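Local coordinates for protein serpin (Taeniopygia guttata, PDB 5HGC) that binds cortisol and, as a member of the serpin family, probably inhibits serine-type endopeptidases, at residues A[55-60]-A[299-304]; A[87-92]-A[97-102]. All coordinates share one frame; numbering follows the deposited sequence.

Contact 1 (A[55-60]-A[299-304]). Unlike the reference sequence in segment 299-304: N299 (reference Ser).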
ATOM      1  N   SER A  55      20.860  12.633 -12.860  1.00 40.53           N
ATOM      2  CA  SER A  55      20.470  14.032 -13.068  1.00 46.80           C
ATOM      3  C   SER A  55      19.014  14.351 -12.634  1.00 53.15           C
ATOM      4  O   SER A  55      18.604  14.031 -11.508  1.00 55.27           O
ATOM      5  CB  SER A  55      20.755  14.459 -14.533  1.00 45.47           C
ATOM      6  OG  SER A  55      22.157  14.626 -14.699  1.00 46.42           O
ATOM      7  N   ALA A  56      18.243  14.959 -13.537  1.00 53.58           N
ATOM      8  CA  ALA A  56      16.938  15.487 -13.196  1.00 47.75           C
ATOM      9  C   ALA A  56      15.905  14.374 -13.146  1.00 44.10           C
ATOM     10  O   ALA A  56      14.919  14.481 -12.392  1.00 43.37           O
ATOM     11  CB  ALA A  56      16.519  16.569 -14.188  1.00 48.65           C
ATOM     12  N   THR A  57      16.119  13.318 -13.943  1.00 39.43           N
ATOM     13  CA  THR A  57      15.306  12.091 -13.797  1.00 36.02           C
ATOM     14  C   THR A  57      15.370  11.558 -12.356  1.00 36.02           C
ATOM     15  O   THR A  57      14.353  11.282 -11.757  1.00 34.61           O
ATOM     16  CB  THR A  57      15.712  11.007 -14.782  1.00 29.95           C
ATOM     17  OG1 THR A  57      15.647  11.587 -16.064  1.00 31.20           O
ATOM     18  CG2 THR A  57      14.715   9.819 -14.762  1.00 27.60           C
ATOM     19  N   GLN A  58      16.576  11.484 -11.820  1.00 35.50           N
ATOM     20  CA  GLN A  58      16.801  10.935 -10.541  1.00 38.23           C
ATOM     21  C   GLN A  58      16.269  11.835  -9.411  1.00 42.29           C
ATOM     22  O   GLN A  58      15.611  11.332  -8.460  1.00 44.38           O
ATOM     23  CB  GLN A  58      18.280  10.629 -10.377  1.00 33.54           C
ATOM     24  CG  GLN A  58      18.508  10.117  -9.007  1.00 40.39           C
ATOM     25  CD  GLN A  58      19.936   9.916  -8.700  1.00 45.29           C
ATOM     26  OE1 GLN A  58      20.655  10.849  -8.372  1.00 48.77           O
ATOM     27  NE2 GLN A  58      20.354   8.674  -8.749  1.00 47.87           N
ATOM     28  N   SER A  59      16.559  13.136  -9.516  0.67 42.62           N
ATOM     29  CA  SER A  59      16.158  14.141  -8.521  0.67 41.96           C
ATOM     30  C   SER A  59      14.624  14.229  -8.417  0.67 41.06           C
ATOM     31  O   SER A  59      14.094  14.324  -7.304  0.67 42.67           O
ATOM     32  CB  SER A  59      16.756  15.520  -8.850  0.67 39.88           C
ATOM     33  OG  SER A  59      15.960  16.210  -9.811  0.67 35.90           O
ATOM     34  N   GLN A  60      13.930  14.178  -9.558  1.00 36.42           N
ATOM     35  CA  GLN A  60      12.463  14.183  -9.572  1.00 38.14           C
ATOM     36  C   GLN A  60      11.852  12.940  -8.937  1.00 40.31           C
ATOM     37  O   GLN A  60      10.772  13.025  -8.304  1.00 36.90           O
ATOM     38  CB  GLN A  60      11.901  14.255 -10.978  1.00 38.65           C
ATOM     39  CG  GLN A  60      11.954  15.598 -11.638  1.00 42.19           C
ATOM     40  CD  GLN A  60      11.503  15.501 -13.092  1.00 48.62           C
ATOM     41  OE1 GLN A  60      10.911  14.490 -13.528  1.00 53.90           O
ATOM     42  NE2 GLN A  60      11.773  16.556 -13.858  1.00 43.30           N
ATOM     43  N   ASN A 299      10.968  10.844 -23.202  1.00 60.03           N
ATOM     44  CA  ASN A 299      12.196  10.645 -23.939  1.00 59.19           C
ATOM     45  C   ASN A 299      13.307  11.502 -23.396  1.00 51.72           C
ATOM     46  O   ASN A 299      14.422  11.470 -23.889  1.00 58.27           O
ATOM     47  CB  ASN A 299      11.971  10.818 -25.450  1.00 64.47           C
ATOM     48  CG  ASN A 299      11.451   9.548 -26.113  1.00 74.59           C
ATOM     49  OD1 ASN A 299      11.366   8.478 -25.494  1.00 79.67           O
ATOM     50  ND2 ASN A 299      11.101   9.657 -27.387  1.00 89.58           N
ATOM     51  N   GLN A 300      13.032  12.217 -22.323  1.00 49.33           N
ATOM     52  CA  GLN A 300      14.084  12.999 -21.708  1.00 49.02           C
ATOM     53  C   GLN A 300      14.641  12.244 -20.499  1.00 45.65           C
ATOM     54  O   GLN A 300      15.534  12.762 -19.826  1.00 40.15           O
ATOM     55  CB  GLN A 300      13.617  14.435 -21.352  1.00 58.17           C
ATOM     56  CG  GLN A 300      13.306  15.332 -22.560  1.00 65.52           C
ATOM     57  CD  GLN A 300      11.900  15.076 -23.157  1.00 83.23           C
ATOM     58  OE1 GLN A 300      10.874  15.302 -22.488  1.00 87.48           O
ATOM     59  NE2 GLN A 300      11.848  14.592 -24.419  1.00 74.16           N
ATOM     60  N   ALA A 301      14.111  11.034 -20.225  1.00 44.77           N
ATOM     61  CA  ALA A 301      14.615  10.145 -19.126  1.00 41.95           C
ATOM     62  C   ALA A 301      16.091   9.910 -19.261  1.00 40.01           C
ATOM     63  O   ALA A 301      16.541   9.652 -20.357  1.00 46.47           O
ATOM     64  CB  ALA A 301      13.901   8.816 -19.146  1.00 40.91           C
ATOM     65  N   ASP A 302      16.847  10.063 -18.177  1.00 35.21           N
ATOM     66  CA  ASP A 302      18.215   9.558 -18.115  1.00 35.77           C
ATOM     67  C   ASP A 302      18.218   8.341 -17.171  1.00 38.27           C
ATOM     68  O   ASP A 302      18.422   8.459 -15.926  1.00 39.09           O
ATOM     69  CB  ASP A 302      19.180  10.627 -17.638  1.00 37.93           C
ATOM     70  CG  ASP A 302      20.613  10.175 -17.682  1.00 48.30           C
ATOM     71  OD1 ASP A 302      20.853   8.987 -18.029  1.00 55.88           O
ATOM     72  OD2 ASP A 302      21.518  11.010 -17.399  1.00 49.91           O
ATOM     73  N   LEU A 303      17.943   7.178 -17.761  1.00 32.60           N
ATOM     74  CA  LEU A 303      18.135   5.878 -17.080  1.00 31.19           C
ATOM     75  C   LEU A 303      19.454   5.155 -17.482  1.00 31.53           C
ATOM     76  O   LEU A 303      19.504   3.910 -17.607  1.00 30.46           O
ATOM     77  CB  LEU A 303      16.882   4.987 -17.226  1.00 28.82           C
ATOM     78  CG  LEU A 303      15.630   5.597 -16.551  1.00 29.27           C
ATOM     79  CD1 LEU A 303      14.432   4.726 -16.840  1.00 29.03           C
ATOM     80  CD2 LEU A 303      15.763   5.827 -15.033  1.00 28.39           C
ATOM     81  N   SER A 304      20.522   5.949 -17.645  1.00 29.68           N
ATOM     82  CA  SER A 304      21.764   5.430 -18.210  1.00 31.87           C
ATOM     83  C   SER A 304      22.457   4.476 -17.251  1.00 32.05           C
ATOM     84  O   SER A 304      23.209   3.614 -17.702  1.00 33.13           O
ATOM     85  CB  SER A 304      22.702   6.550 -18.672  1.00 34.60           C
ATOM     86  OG  SER A 304      23.160   7.329 -17.575  1.00 37.12           O
TER
HETATM   87  O   HOH W   1      22.668  14.116 -17.196  1.00 37.86           O
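D302, whose backbone meets T57 across the contact, ends in a carboxylate fixed mainly through OD1, which takes two bonds from S304. S304 OG reaches D302 OD1 on the syn side, 17° out of the carboxylate plane and 2.9 Å away, while S304 N comes to the same oxygen nearly along the C-O axis. That backbone bond makes an Asx turn, leading from L303 at the N-cap into the short helix 304-307. At the other oxygen, D302 OD2 takes a weak, long bond from a water that also sits 2.6 Å from S55 OG, a loose polar bridge to the other segment. The firm link is made by the backbone of D302: D302 N donates almost straight, at 172°, to T57 OG1, 2.9 Å away.

This ties helix 55-64, near its beginning and in the helical part of the serpin fold, to the loop after helix 285-290. With chi1 at -55°, the threonine's hydroxyl lies beside its own backbone N and its methyl anti to that N. T57 OG1 therefore meets the loop backbone, passing A301 CA at 3.5 Å, while T57 CG2 touches L303 CD2 at 4.1 Å. Replacing T57 by an alanine would probably leave D302 N without this acceptor and open a small gap beside L303. The backbone of D302 is also hydrogen-bonded to R54, and the L303 side chain rests on A53.

Contact 2 (A[87-92]-A[97-102])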
ATOM      1  N   MET A  87      12.934  -5.848   6.608  1.00 34.75           N
ATOM      2  CA  MET A  87      12.073  -6.055   7.765  1.00 34.84           C
ATOM      3  C   MET A  87      10.684  -6.496   7.463  1.00 35.04           C
ATOM      4  O   MET A  87      10.196  -7.386   8.151  1.00 36.49           O
ATOM      5  CB  MET A  87      12.065  -4.840   8.641  1.00 35.60           C
ATOM      6  CG  MET A  87      13.450  -4.770   9.258  1.00 41.69           C
ATOM      7  SD  MET A  87      13.572  -3.571  10.553  1.00 48.12           S
ATOM      8  CE  MET A  87      12.682  -4.553  11.795  1.00 40.26           C
ATOM      9  N   LEU A  88      10.085  -5.909   6.416  1.00 30.73           N
ATOM     10  CA  LEU A  88       8.757  -6.275   5.952  1.00 27.36           C
ATOM     11  C   LEU A  88       8.675  -7.666   5.342  1.00 29.76           C
ATOM     12  O   LEU A  88       7.665  -8.381   5.519  1.00 28.63           O
ATOM     13  CB  LEU A  88       8.222  -5.235   4.961  1.00 24.19           C
ATOM     14  CG  LEU A  88       8.097  -3.832   5.539  1.00 24.50           C
ATOM     15  CD1 LEU A  88       7.687  -2.898   4.411  1.00 20.41           C
ATOM     16  CD2 LEU A  88       7.134  -3.827   6.726  1.00 21.20           C
ATOM     17  N   ASN A  89       9.729  -8.048   4.621  1.00 32.85           N
ATOM     18  CA  ASN A  89       9.737  -9.348   3.965  1.00 34.63           C
ATOM     19  C   ASN A  89      10.291 -10.463   4.750  1.00 36.04           C
ATOM     20  O   ASN A  89       9.950 -11.572   4.430  1.00 36.25           O
ATOM     21  CB  ASN A  89      10.342  -9.289   2.569  1.00 34.11           C
ATOM     22  CG  ASN A  89       9.395  -8.626   1.589  1.00 36.13           C
ATOM     23  OD1 ASN A  89       8.258  -8.272   1.952  1.00 35.61           O
ATOM     24  ND2 ASN A  89       9.854  -8.403   0.374  1.00 34.12           N
ATOM     25  N   HIS A  90      11.045 -10.181   5.823  1.00 43.65           N
ATOM     26  CA  HIS A  90      11.700 -11.243   6.613  1.00 57.61           C
ATOM     27  C   HIS A  90      10.758 -12.243   7.297  1.00 62.51           C
ATOM     28  O   HIS A  90       9.898 -11.841   8.065  1.00 59.10           O
ATOM     29  CB  HIS A  90      12.702 -10.716   7.648  1.00 62.80           C
ATOM     30  CG  HIS A  90      13.697 -11.751   8.062  1.00 81.23           C
ATOM     31  ND1 HIS A  90      13.681 -12.351   9.303  1.00 87.73           N
ATOM     32  CD2 HIS A  90      14.697 -12.349   7.366  1.00 90.66           C
ATOM     33  CE1 HIS A  90      14.648 -13.253   9.364  1.00 91.41           C
ATOM     34  NE2 HIS A  90      15.279 -13.271   8.203  1.00 89.75           N
ATOM     35  N   PRO A  91      10.937 -13.554   7.020  1.00 70.81           N
ATOM     36  CA  PRO A  91      10.262 -14.687   7.678  1.00 70.41           C
ATOM     37  C   PRO A  91      10.227 -14.675   9.226  1.00 65.76           C
ATOM     38  O   PRO A  91       9.176 -14.852   9.810  1.00 63.10           O
ATOM     39  CB  PRO A  91      11.082 -15.868   7.176  1.00 71.89           C
ATOM     40  CG  PRO A  91      11.417 -15.474   5.777  1.00 65.43           C
ATOM     41  CD  PRO A  91      11.789 -14.030   5.910  1.00 65.64           C
ATOM     42  N   GLU A  92      11.360 -14.470   9.883  1.00 77.95           N
ATOM     43  CA  GLU A  92      11.373 -14.397  11.358  1.00 83.22           C
ATOM     44  C   GLU A  92      10.722 -13.115  11.930  1.00 76.78           C
ATOM     45  O   GLU A  92      10.475 -13.045  13.130  1.00 84.66           O
ATOM     46  CB  GLU A  92      12.802 -14.600  11.926  1.00 80.49           C
ATOM     47  N   LEU A  97       5.311  -9.458   4.553  1.00 30.21           N
ATOM     48  CA  LEU A  97       4.427  -8.744   3.662  1.00 29.66           C
ATOM     49  C   LEU A  97       4.548  -9.372   2.263  1.00 32.79           C
ATOM     50  O   LEU A  97       3.593  -9.394   1.490  1.00 30.32           O
ATOM     51  CB  LEU A  97       4.842  -7.290   3.672  1.00 25.76           C
ATOM     52  CG  LEU A  97       4.112  -6.316   2.787  1.00 27.98           C
ATOM     53  CD1 LEU A  97       2.628  -6.211   3.160  1.00 26.14           C
ATOM     54  CD2 LEU A  97       4.846  -4.971   2.872  1.00 26.58           C
ATOM     55  N   ASN A  98       5.736  -9.917   1.985  1.00 34.61           N
ATOM     56  CA  ASN A  98       6.108 -10.441   0.690  1.00 37.47           C
ATOM     57  C   ASN A  98       5.887  -9.479  -0.479  1.00 37.04           C
ATOM     58  O   ASN A  98       5.296  -9.820  -1.483  1.00 39.71           O
ATOM     59  CB  ASN A  98       5.568 -11.867   0.511  1.00 43.86           C
ATOM     60  CG  ASN A  98       6.133 -12.829   1.593  1.00 56.12           C
ATOM     61  OD1 ASN A  98       7.323 -12.755   1.960  1.00 59.06           O
ATOM     62  ND2 ASN A  98       5.274 -13.701   2.137  1.00 56.27           N
ATOM     63  N   MET A  99       6.391  -8.263  -0.349  1.00 33.41           N
ATOM     64  CA  MET A  99       6.154  -7.265  -1.389  1.00 32.45           C
ATOM     65  C   MET A  99       7.229  -7.426  -2.421  1.00 32.49           C
ATOM     66  O   MET A  99       8.379  -7.671  -2.078  1.00 29.02           O
ATOM     67  CB  MET A  99       6.145  -5.854  -0.831  1.00 32.03           C
ATOM     68  CG  MET A  99       7.382  -5.379  -0.100  1.00 34.19           C
ATOM     69  SD  MET A  99       7.352  -3.568  -0.122  1.00 44.01           S
ATOM     70  CE  MET A  99       8.725  -3.347   0.978  1.00 38.37           C
ATOM     71  N   MET A 100       6.841  -7.301  -3.686  1.00 33.01           N
ATOM     72  CA  MET A 100       7.737  -7.604  -4.803  1.00 31.95           C
ATOM     73  C   MET A 100       7.706  -6.558  -5.900  1.00 34.13           C
ATOM     74  O   MET A 100       6.641  -6.011  -6.231  1.00 33.65           O
ATOM     75  CB  MET A 100       7.422  -8.982  -5.355  1.00 31.00           C
ATOM     76  CG  MET A 100       7.733 -10.091  -4.350  1.00 35.95           C
ATOM     77  SD  MET A 100       6.792 -11.659  -4.368  1.00 53.71           S
ATOM     78  CE  MET A 100       5.061 -11.207  -4.092  1.00 44.37           C
ATOM     79  N   ASN A 101       8.908  -6.289  -6.415  1.00 36.35           N
ATOM     80  CA  ASN A 101       9.228  -5.378  -7.523  1.00 37.41           C
ATOM     81  C   ASN A 101       9.804  -6.194  -8.651  1.00 35.07           C
ATOM     82  O   ASN A 101      10.645  -7.059  -8.396  1.00 41.44           O
ATOM     83  CB  ASN A 101      10.369  -4.476  -7.099  1.00 46.25           C
ATOM     84  CG  ASN A 101       9.936  -3.457  -6.102  1.00 59.35           C
ATOM     85  OD1 ASN A 101       8.767  -2.996  -6.139  1.00 68.87           O
ATOM     86  ND2 ASN A 101      10.846  -3.097  -5.181  1.00 52.25           N
ATOM     87  N   ALA A 102       9.350  -5.962  -9.877  1.00 28.97           N
ATOM     88  CA  ALA A 102       9.940  -6.593 -11.056  1.00 26.69           C
ATOM     89  C   ALA A 102       9.942  -5.595 -12.194  1.00 26.47           C
ATOM     90  O   ALA A 102       9.090  -4.695 -12.230  1.00 22.83           O
ATOM     91  CB  ALA A 102       9.245  -7.888 -11.447  1.00 23.06           C
TER
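N89 and M99 meet through a two-point grip, the side-chain amide of N89 closing on the backbone of M99. M99 N donates to N89 OD1 over 3.0 Å, and N89 ND2 returns a bond of 3.0 Å to M99 O. The second bond is well directed: it lands on a lone pair in the carbonyl plane of M99, and that oxygen lies only 11° out of the asparagine's amide plane. The first arrives more to the side of its oxygen, at a C=O...donor angle of 110°, and tilted from the plane. Held at both its oxygen and its nitrogen, the amide has little freedom to flip, and ND2 has a further acceptor in Q124 OE1. The left-handed backbone conformation of N98 turns the chain just ahead of M99, as it heads into strand 100-106.

L88 works on the apolar side. L88 CD1 touches M99 CE at 3.6 Å and L97 CD2 at 3.8 Å; the leucine lies alongside L97, both side chains pointing the same way, but slants across M99. M99 begins in the crowded position between its backbone N and carbonyl carbon (chi1 58°), then runs extended, which carries its methyl to the leucine while M99 CG passes 3.7 Å from N89 OD1. L97 N also gives a 2.8 Å bond to L88 O, tying the last turn of helix 74-89 to the chain that returns after the connecting loop.

The contact links the end of helix 74-89 to the chain entering strand 100-106, between helix 39-52 and strand 167-176: L88 and M99 pack on the helix through V40 and T44, L97 and M99 lean on V173 of the strand, and that strand pairs antiparallel with strand 100-106 in the large beta-sheet A.

In the fold
Contact 1 has its centre about 25 Å from that of the chain and contact 2 lies deeper, at about 13 Å, though in each most of the touching residues are buried. They do not touch, their centres being about 28 Å apart. Contact 1 closes a long loop in which contact 2, a local turn, is nested. They hold different elements, yet helix 39-52 lies near both: Q58, beside contact 1 on helix 55-64, bonds to A50 O, and L88 packs on V40. Both use a polar side chain to hold backbone, but contact 1 relies on one hydroxyl, a weak water bridge and little apolar packing, while contact 2 adds an amide grip to a hydrophobic cluster.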